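Local coordinates for protein putative ring-cleaving dioxygenase MhqO (Bacillus subtilis subsp. subtilis, PDB 3OAJ) that is a putative iron-dependent extradiol ring-cleaving dioxygenase that may contribute to the breakdown of aromatic compounds, at residues E114-F119 with E128-E133; V16-E21 with P66-R71. All coordinates share one frame; numbering follows the deposited sequence.

Contact 1: residues E114-F119 with E128-E133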
ATOM      1  N   GLU A 114      13.873 -16.847  -1.632  1.00 16.08           N
ATOM      2  CA  GLU A 114      14.116 -15.463  -2.035  1.00 15.18           C
ATOM      3  C   GLU A 114      14.827 -14.678  -0.956  1.00 14.69           C
ATOM      4  O   GLU A 114      14.589 -14.866   0.240  1.00 14.15           O
ATOM      5  CB  GLU A 114      12.809 -14.744  -2.392  1.00 15.20           C
ATOM      6  CG  GLU A 114      12.053 -15.341  -3.574  1.00 16.36           C
ATOM      7  CD  GLU A 114      10.783 -14.579  -3.899  1.00 15.31           C
ATOM      8  OE1 GLU A 114       9.956 -14.374  -2.989  1.00 16.83           O
ATOM      9  OE2 GLU A 114      10.598 -14.200  -5.068  1.00 17.05           O
ATOM     10  N   GLN A 115      15.679 -13.758  -1.395  1.00 14.49           N
ATOM     11  CA  GLN A 115      16.378 -12.879  -0.475  1.00 15.40           C
ATOM     12  C   GLN A 115      15.683 -11.521  -0.363  1.00 13.50           C
ATOM     13  O   GLN A 115      15.267 -10.929  -1.366  1.00 13.88           O
ATOM     14  CB  GLN A 115      17.845 -12.712  -0.886  1.00 17.98           C
ATOM     15  CG  GLN A 115      18.707 -13.971  -0.625  1.00 26.52           C
ATOM     16  CD  GLN A 115      20.165 -13.822  -1.085  1.00 22.56           C
ATOM     17  OE1 GLN A 115      20.573 -12.770  -1.597  1.00 28.34           O
ATOM     18  NE2 GLN A 115      20.951 -14.886  -0.915  1.00 28.05           N
ATOM     19  N   TYR A 116      15.528 -11.059   0.878  1.00 11.65           N
ATOM     20  CA  TYR A 116      14.841  -9.796   1.176  1.00 11.85           C
ATOM     21  C   TYR A 116      15.746  -8.843   1.917  1.00 12.24           C
ATOM     22  O   TYR A 116      16.523  -9.264   2.773  1.00 13.04           O
ATOM     23  CB  TYR A 116      13.601 -10.030   2.036  1.00 12.47           C
ATOM     24  CG  TYR A 116      12.508 -10.798   1.339  1.00 13.38           C
ATOM     25  CD1 TYR A 116      12.552 -12.194   1.264  1.00 12.75           C
ATOM     26  CD2 TYR A 116      11.434 -10.134   0.745  1.00 12.42           C
ATOM     27  CE1 TYR A 116      11.553 -12.904   0.627  1.00 15.07           C
ATOM     28  CE2 TYR A 116      10.423 -10.841   0.084  1.00 14.62           C
ATOM     29  CZ  TYR A 116      10.501 -12.224   0.032  1.00 13.83           C
ATOM     30  OH  TYR A 116       9.509 -12.932  -0.619  1.00 16.89           O
ATOM     31  N   VAL A 117      15.639  -7.562   1.585  1.00 12.21           N
ATOM     32  CA  VAL A 117      16.231  -6.497   2.381  1.00 12.36           C
ATOM     33  C   VAL A 117      15.106  -5.923   3.244  1.00 11.46           C
ATOM     34  O   VAL A 117      14.089  -5.452   2.707  1.00 11.18           O
ATOM     35  CB  VAL A 117      16.838  -5.392   1.480  1.00 13.86           C
ATOM     36  CG1 VAL A 117      17.359  -4.207   2.307  1.00 16.55           C
ATOM     37  CG2 VAL A 117      17.965  -5.969   0.637  1.00 17.52           C
ATOM     38  N   GLU A 118      15.283  -5.974   4.563  1.00 10.79           N
ATOM     39  CA  GLU A 118      14.299  -5.474   5.527  1.00 11.18           C
ATOM     40  C   GLU A 118      14.768  -4.148   6.078  1.00 10.91           C
ATOM     41  O   GLU A 118      15.910  -4.017   6.474  1.00 11.94           O
ATOM     42  CB  GLU A 118      14.117  -6.465   6.685  1.00 12.50           C
ATOM     43  CG  GLU A 118      13.786  -7.893   6.252  1.00 13.60           C
ATOM     44  CD  GLU A 118      12.370  -8.032   5.746  1.00 13.07           C
ATOM     45  OE1 GLU A 118      11.437  -7.416   6.325  1.00 14.07           O
ATOM     46  OE2 GLU A 118      12.194  -8.756   4.751  1.00 13.73           O
ATOM     47  N   PHE A 119      13.859  -3.181   6.149  1.00 11.02           N
ATOM     48  CA  PHE A 119      14.159  -1.872   6.724  1.00 11.30           C
ATOM     49  C   PHE A 119      12.863  -1.177   7.135  1.00 11.84           C
ATOM     50  O   PHE A 119      11.777  -1.555   6.678  1.00 12.80           O
ATOM     51  CB  PHE A 119      14.946  -1.003   5.733  1.00 11.91           C
ATOM     52  CG  PHE A 119      14.250  -0.804   4.403  1.00 11.89           C
ATOM     53  CD1 PHE A 119      14.217  -1.821   3.447  1.00 12.37           C
ATOM     54  CD2 PHE A 119      13.636   0.412   4.107  1.00 12.46           C
ATOM     55  CE1 PHE A 119      13.593  -1.643   2.203  1.00 12.38           C
ATOM     56  CE2 PHE A 119      13.010   0.606   2.877  1.00 12.48           C
ATOM     57  CZ  PHE A 119      12.987  -0.422   1.912  1.00 12.46           C
ATOM     58  N   GLU A 128      10.136  -4.091   2.945  1.00 10.13           N
ATOM     59  CA  GLU A 128      11.157  -4.991   2.436  1.00  9.98           C
ATOM     60  C   GLU A 128      11.242  -4.842   0.934  1.00 10.01           C
ATOM     61  O   GLU A 128      10.266  -4.427   0.293  1.00 11.12           O
ATOM     62  CB  GLU A 128      10.906  -6.455   2.845  1.00 10.57           C
ATOM     63  CG  GLU A 128       9.631  -7.029   2.276  1.00 12.05           C
ATOM     64  CD  GLU A 128       9.285  -8.438   2.726  1.00 11.01           C
ATOM     65  OE1 GLU A 128       9.875  -8.987   3.698  1.00 12.93           O
ATOM     66  OE2 GLU A 128       8.358  -8.988   2.091  1.00 13.06           O
ATOM     67  N   ILE A 129      12.407  -5.175   0.391  1.00  9.84           N
ATOM     68  CA  ILE A 129      12.631  -5.195  -1.053  1.00  9.70           C
ATOM     69  C   ILE A 129      13.058  -6.590  -1.483  1.00 10.27           C
ATOM     70  O   ILE A 129      13.875  -7.216  -0.809  1.00 10.87           O
ATOM     71  CB  ILE A 129      13.679  -4.104  -1.472  1.00  8.95           C
ATOM     72  CG1 ILE A 129      13.025  -2.726  -1.456  1.00 10.45           C
ATOM     73  CG2 ILE A 129      14.259  -4.367  -2.857  1.00 10.27           C
ATOM     74  CD1 ILE A 129      14.028  -1.567  -1.515  1.00 10.17           C
ATOM     75  N   VAL A 130      12.477  -7.065  -2.583  1.00 10.04           N
ATOM     76  CA  VAL A 130      12.788  -8.359  -3.177  1.00  9.67           C
ATOM     77  C   VAL A 130      12.923  -8.181  -4.679  1.00 10.14           C
ATOM     78  O   VAL A 130      12.264  -7.312  -5.242  1.00 10.98           O
ATOM     79  CB  VAL A 130      11.688  -9.403  -2.842  1.00 10.18           C
ATOM     80  CG1 VAL A 130      10.307  -9.008  -3.413  1.00 11.40           C
ATOM     81  CG2 VAL A 130      12.101 -10.807  -3.265  1.00 10.72           C
ATOM     82  N   GLU A 131      13.775  -8.999  -5.300  1.00 10.03           N
ATOM     83  CA  GLU A 131      14.007  -8.954  -6.746  0.50 10.65           C
ATOM     84  C   GLU A 131      13.125  -9.966  -7.443  1.00 11.23           C
ATOM     85  O   GLU A 131      13.137 -11.137  -7.068  1.00 12.08           O
ATOM     86  CB  GLU A 131      15.444  -9.349  -7.077  0.50 10.95           C
ATOM     87  CG  GLU A 131      16.522  -8.404  -6.640  0.50 12.72           C
ATOM     88  CD  GLU A 131      17.863  -8.840  -7.179  0.50 11.20           C
ATOM     89  OE1 GLU A 131      17.904  -9.875  -7.876  0.50 13.26           O
ATOM     90  OE2 GLU A 131      18.864  -8.140  -6.934  0.50 13.11           O
ATOM     91  N   ARG A 132      12.393  -9.535  -8.477  1.00 11.29           N
ATOM     92  CA  ARG A 132      11.631 -10.483  -9.319  1.00 12.26           C
ATOM     93  C   ARG A 132      11.513  -9.946 -10.736  1.00 12.68           C
ATOM     94  O   ARG A 132      11.340  -8.743 -10.933  1.00 12.42           O
ATOM     95  CB  ARG A 132      10.221 -10.771  -8.778  1.00 12.58           C
ATOM     96  CG  ARG A 132      10.148 -11.319  -7.354  1.00 13.16           C
ATOM     97  CD  ARG A 132       8.723 -11.660  -6.969  1.00 13.73           C
ATOM     98  NE  ARG A 132       8.701 -12.149  -5.600  1.00 13.34           N
ATOM     99  CZ  ARG A 132       7.944 -11.659  -4.618  1.00 12.55           C
ATOM    100  NH1 ARG A 132       7.084 -10.679  -4.876  1.00 12.93           N
ATOM    101  NH2 ARG A 132       8.025 -12.173  -3.392  1.00 12.86           N
ATOM    102  N   GLU A 133      11.613 -10.838 -11.723  1.00 13.84           N
ATOM    103  CA  GLU A 133      11.470 -10.458 -13.131  1.00 14.54           C
ATOM    104  C   GLU A 133      10.040 -10.021 -13.447  1.00 13.94           C
ATOM    105  O   GLU A 133       9.830  -9.062 -14.205  1.00 13.35           O
ATOM    106  CB  GLU A 133      11.905 -11.608 -14.067  1.00 16.47           C
ATOM    107  CG  GLU A 133      11.935 -11.245 -15.570  1.00 23.43           C
ATOM    108  CD  GLU A 133      13.065 -10.287 -15.943  1.00 20.09           C
ATOM    109  OE1 GLU A 133      14.127 -10.308 -15.283  1.00 24.39           O
ATOM    110  OE2 GLU A 133      12.899  -9.522 -16.922  1.00 24.93           O
TER
HETATM  111  O   HOH W   1      13.121 -13.590  -6.301  1.00 24.04           O
HETATM  112  O   HOH W   2      15.695 -10.799  -4.059  1.00 14.88           O
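Glu114 meets Arg132 in a side-on, two-pronged salt bridge: NE of Arg132 reaches OE2 of Glu114 at 2.8 Å, and NH2 of Arg132 reaches OE1 of Glu114 at 3.0 Å. Both bonds are nearly straight, and the carboxylate and guanidinium planes lie only 18° apart, so the pairing fixes the rotation of both groups. Glu114 is extended beyond CG and Arg132 from CG to NE, which brings their ends together past the last paired residues. A water donates to both OE2 of Glu114 and O of Glu131, while a second links O of Gln115 to N of Glu131. Tyr116, with CG beside its backbone N (chi1 -66°), swings its ring along the neighbouring strand. Val130 CG2 sits over one ring face, 4.1 Å from the centroid, in a CH-pi contact, and Val130 CG1 covers a face of the Arg132 guanidinium. Arg188 serves both residues, pairing with OE1 of Glu114 and bonding to the tyrosine hydroxyl. Val117 and Ile129 form an antiparallel hydrogen-bonded pair, Val117 N to Ile129 O at 3.0 Å and Ile129 N to Val117 O at 2.9 Å. Glu118 bends at chi2 (-73°) to lie alongside Glu128, with OE2 of Glu118 2.6 Å from OE1 of Glu128. At this distance one acid probably holds a proton and donates it to the other. Arg111 and Ser84 satisfy the other oxygen of buried Glu128. Phe119 brings CE1 to 3.7 Å from CD1 of Ile129. The segments form the hairpin of strands 114-120 and 126-131, between strands 107-111 and 79-87 in a sheet of the vicinal oxygen chelate fold. Helix 92-101 covers the face bearing Val117 and Ile129, which their apolar, beta-branched side chains suit; Tyr116, Glu118 and Glu128 line the other.

Contact 2: residues V16-E21 with P66-R71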
ATOM      1  N   VAL A  16       1.006   7.956   9.128  1.00 14.48           N
ATOM      2  CA  VAL A  16       2.418   8.290   9.375  1.00 14.38           C
ATOM      3  C   VAL A  16       2.560   9.689   9.978  1.00 14.49           C
ATOM      4  O   VAL A  16       1.575  10.284  10.397  1.00 13.96           O
ATOM      5  CB  VAL A  16       3.275   8.144   8.083  1.00 14.05           C
ATOM      6  CG1 VAL A  16       3.333   6.674   7.627  1.00 15.61           C
ATOM      7  CG2 VAL A  16       2.765   9.077   6.974  1.00 15.82           C
ATOM      8  N   GLY A  17       3.793  10.197  10.012  1.00 14.68           N
ATOM      9  CA  GLY A  17       4.121  11.501  10.601  1.00 14.88           C
ATOM     10  C   GLY A  17       4.147  12.629   9.585  1.00 15.03           C
ATOM     11  O   GLY A  17       3.393  12.620   8.619  1.00 15.24           O
ATOM     12  N   HIS A  18       5.021  13.606   9.813  1.00 14.54           N
ATOM     13  CA  HIS A  18       5.095  14.809   8.984  1.00 14.32           C
ATOM     14  C   HIS A  18       5.117  14.512   7.479  1.00 12.23           C
ATOM     15  O   HIS A  18       5.923  13.687   7.035  1.00 11.98           O
ATOM     16  CB  HIS A  18       6.368  15.581   9.354  1.00 15.54           C
ATOM     17  CG  HIS A  18       6.370  17.013   8.916  1.00 17.33           C
ATOM     18  ND1 HIS A  18       6.404  17.392   7.588  1.00 16.59           N
ATOM     19  CD2 HIS A  18       6.382  18.162   9.634  1.00 16.99           C
ATOM     20  CE1 HIS A  18       6.414  18.711   7.507  1.00 17.25           C
ATOM     21  NE2 HIS A  18       6.408  19.202   8.734  1.00 17.61           N
ATOM     22  N   PRO A  19       4.281  15.228   6.687  1.00 11.46           N
ATOM     23  CA  PRO A  19       4.283  15.004   5.234  1.00 11.12           C
ATOM     24  C   PRO A  19       5.615  15.229   4.524  1.00 11.73           C
ATOM     25  O   PRO A  19       5.879  14.547   3.537  1.00 12.19           O
ATOM     26  CB  PRO A  19       3.198  15.960   4.711  1.00 11.00           C
ATOM     27  CG  PRO A  19       3.053  16.998   5.775  1.00 12.63           C
ATOM     28  CD  PRO A  19       3.333  16.297   7.075  1.00 11.86           C
ATOM     29  N   GLN A  20       6.448  16.163   4.990  1.00 11.84           N
ATOM     30  CA  GLN A  20       7.743  16.359   4.347  1.00 11.75           C
ATOM     31  C   GLN A  20       8.678  15.170   4.582  1.00 11.90           C
ATOM     32  O   GLN A  20       9.388  14.745   3.669  1.00 11.77           O
ATOM     33  CB  GLN A  20       8.415  17.673   4.775  1.00 12.03           C
ATOM     34  CG  GLN A  20       9.699  17.975   3.996  1.00 13.31           C
ATOM     35  CD  GLN A  20       9.437  18.248   2.520  1.00 12.59           C
ATOM     36  OE1 GLN A  20       8.975  19.327   2.162  1.00 13.77           O
ATOM     37  NE2 GLN A  20       9.710  17.269   1.667  1.00 13.19           N
ATOM     38  N   GLU A  21       8.671  14.647   5.806  1.00 12.40           N
ATOM     39  CA  GLU A  21       9.465  13.463   6.145  1.00 13.29           C
ATOM     40  C   GLU A  21       9.001  12.237   5.353  1.00 12.95           C
ATOM     41  O   GLU A  21       9.814  11.493   4.785  1.00 13.15           O
ATOM     42  CB  GLU A  21       9.375  13.192   7.648  1.00 14.89           C
ATOM     43  CG  GLU A  21      10.017  14.265   8.497  1.00 21.24           C
ATOM     44  CD  GLU A  21       9.792  14.054   9.988  1.00 18.11           C
ATOM     45  OE1 GLU A  21       9.289  12.972  10.387  1.00 21.42           O
ATOM     46  OE2 GLU A  21      10.143  14.981  10.761  1.00 22.83           O
ATOM     47  N   PRO A  66      -0.631  11.646   6.610  1.00 16.60           N
ATOM     48  CA  PRO A  66       0.470  12.168   7.407  1.00 19.24           C
ATOM     49  C   PRO A  66      -0.024  13.165   8.452  1.00 23.69           C
ATOM     50  O   PRO A  66      -0.454  14.274   8.112  1.00 24.36           O
ATOM     51  CB  PRO A  66       1.381  12.849   6.369  1.00 18.47           C
ATOM     52  CG  PRO A  66       0.555  13.045   5.149  1.00 17.10           C
ATOM     53  CD  PRO A  66      -0.714  12.277   5.278  1.00 16.95           C
ATOM     54  N   TRP A  67       0.016  12.777   9.717  1.00 27.59           N
ATOM     55  CA  TRP A  67      -0.215  13.776  10.756  1.00 31.69           C
ATOM     56  C   TRP A  67       0.931  13.905  11.761  1.00 33.13           C
ATOM     57  O   TRP A  67       1.161  13.024  12.593  1.00 33.08           O
ATOM     58  CB  TRP A  67      -1.606  13.675  11.401  1.00 34.50           C
ATOM     59  CG  TRP A  67      -2.079  12.319  11.867  1.00 37.32           C
ATOM     60  CD1 TRP A  67      -1.476  11.500  12.786  1.00 36.69           C
ATOM     61  CD2 TRP A  67      -3.304  11.668  11.496  1.00 36.96           C
ATOM     62  NE1 TRP A  67      -2.237  10.370  12.986  1.00 37.45           N
ATOM     63  CE2 TRP A  67      -3.364  10.448  12.209  1.00 37.59           C
ATOM     64  CE3 TRP A  67      -4.351  11.992  10.621  1.00 37.80           C
ATOM     65  CZ2 TRP A  67      -4.433   9.547  12.069  1.00 37.52           C
ATOM     66  CZ3 TRP A  67      -5.415  11.091  10.480  1.00 37.53           C
ATOM     67  CH2 TRP A  67      -5.442   9.884  11.203  1.00 37.93           C
ATOM     68  N   ALA A  68       1.650  15.020  11.637  1.00 34.79           N
ATOM     69  CA  ALA A  68       2.842  15.307  12.429  1.00 36.30           C
ATOM     70  C   ALA A  68       2.525  15.337  13.919  1.00 37.98           C
ATOM     71  O   ALA A  68       1.466  15.821  14.329  1.00 38.28           O
ATOM     72  CB  ALA A  68       3.467  16.629  11.984  1.00 36.25           C
ATOM     73  N   GLY A  69       3.450  14.812  14.719  1.00 39.23           N
ATOM     74  CA  GLY A  69       3.258  14.709  16.165  1.00 40.32           C
ATOM     75  C   GLY A  69       3.254  13.269  16.653  1.00 41.30           C
ATOM     76  O   GLY A  69       3.322  13.017  17.861  1.00 41.76           O
ATOM     77  N   ALA A  70       3.159  12.336  15.703  1.00 41.58           N
ATOM     78  CA  ALA A  70       3.238  10.891  15.953  1.00 41.51           C
ATOM     79  C   ALA A  70       2.418  10.390  17.149  1.00 41.14           C
ATOM     80  O   ALA A  70       2.962  10.124  18.226  1.00 41.47           O
ATOM     81  CB  ALA A  70       4.707  10.441  16.064  1.00 41.77           C
ATOM     82  N   ARG A  71       1.107  10.270  16.950  1.00 40.50           N
ATOM     83  CA  ARG A  71       0.232   9.604  17.914  1.00 39.64           C
ATOM     84  C   ARG A  71       0.423   8.108  17.680  1.00 37.77           C
ATOM     85  O   ARG A  71      -0.419   7.447  17.066  1.00 37.68           O
ATOM     86  CB  ARG A  71      -1.227  10.016  17.698  1.00 40.94           C
ATOM     87  CG  ARG A  71      -1.406  11.090  16.638  1.00 44.51           C
ATOM     88  CD  ARG A  71      -2.160  12.301  17.167  1.00 43.40           C
ATOM     89  NE  ARG A  71      -2.079  13.425  16.232  1.00 45.76           N
ATOM     90  CZ  ARG A  71      -1.025  14.230  16.101  1.00 44.54           C
ATOM     91  NH1 ARG A  71       0.060  14.051  16.845  1.00 46.07           N
ATOM     92  NH2 ARG A  71      -1.057  15.219  15.218  1.00 46.29           N
TER
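Pro66 presses its ring against Val16 to Pro19, where the strand gives way to the helix. Its CB makes the closest approach, 3.0 Å from O of Gly17, and lies 4.1 Å from CG2 of Val16, its partner in the parallel strand pairing. Further out, CG of Pro66 meets CB of Pro19 at 4.0 Å, the two rings crossing at about a right angle. Such compact, rigid rings suit a place where both segments leave their strands and one goes on into a helix. The single backbone bond between the segments runs from N of Trp67 to O of Val16 (3.0 Å), with the donor lifted 38° out of the carbonyl plane. Beyond it Ala68, small enough to sit close to the backbone, sets its CB 4.0 Å from CD2 of His18. The chi1 of -162° carries the His18 ring away from the backbone N and brings its edge to the start of the helix. His18 is the N-cap of helix 19-29, and its ND1 accepts a capping bond from N of Gln20, which lies in the ring plane. The contact joins the C-terminal ends of parallel strands 9-16 and 61-66 where that helix begins, while Tyr47 of strand 47-52 packs against both prolines.

How the contacts relate
Contacts 1 and 2 do not touch: their centres are 26 Å apart and their nearest atoms about 12 Å. Both belong to the first vicinal oxygen chelate (VOC) module of the sequence, but to different sheets. Contact 1 is an antiparallel hairpin in the sheet containing strand 79-87, whereas contact 2 ends a parallel pairing in the sheet of strand 9-16. That second sheet carries the metal ligands His11, His218 and Glu266, which hold zinc in the crystal and are predicted to bind iron. Contact 2 lies nearer the site without touching it: the Trp67 side chain is about 10 Å from that of His218 and about 13 Å from the zinc. Contact 1 lies away from it.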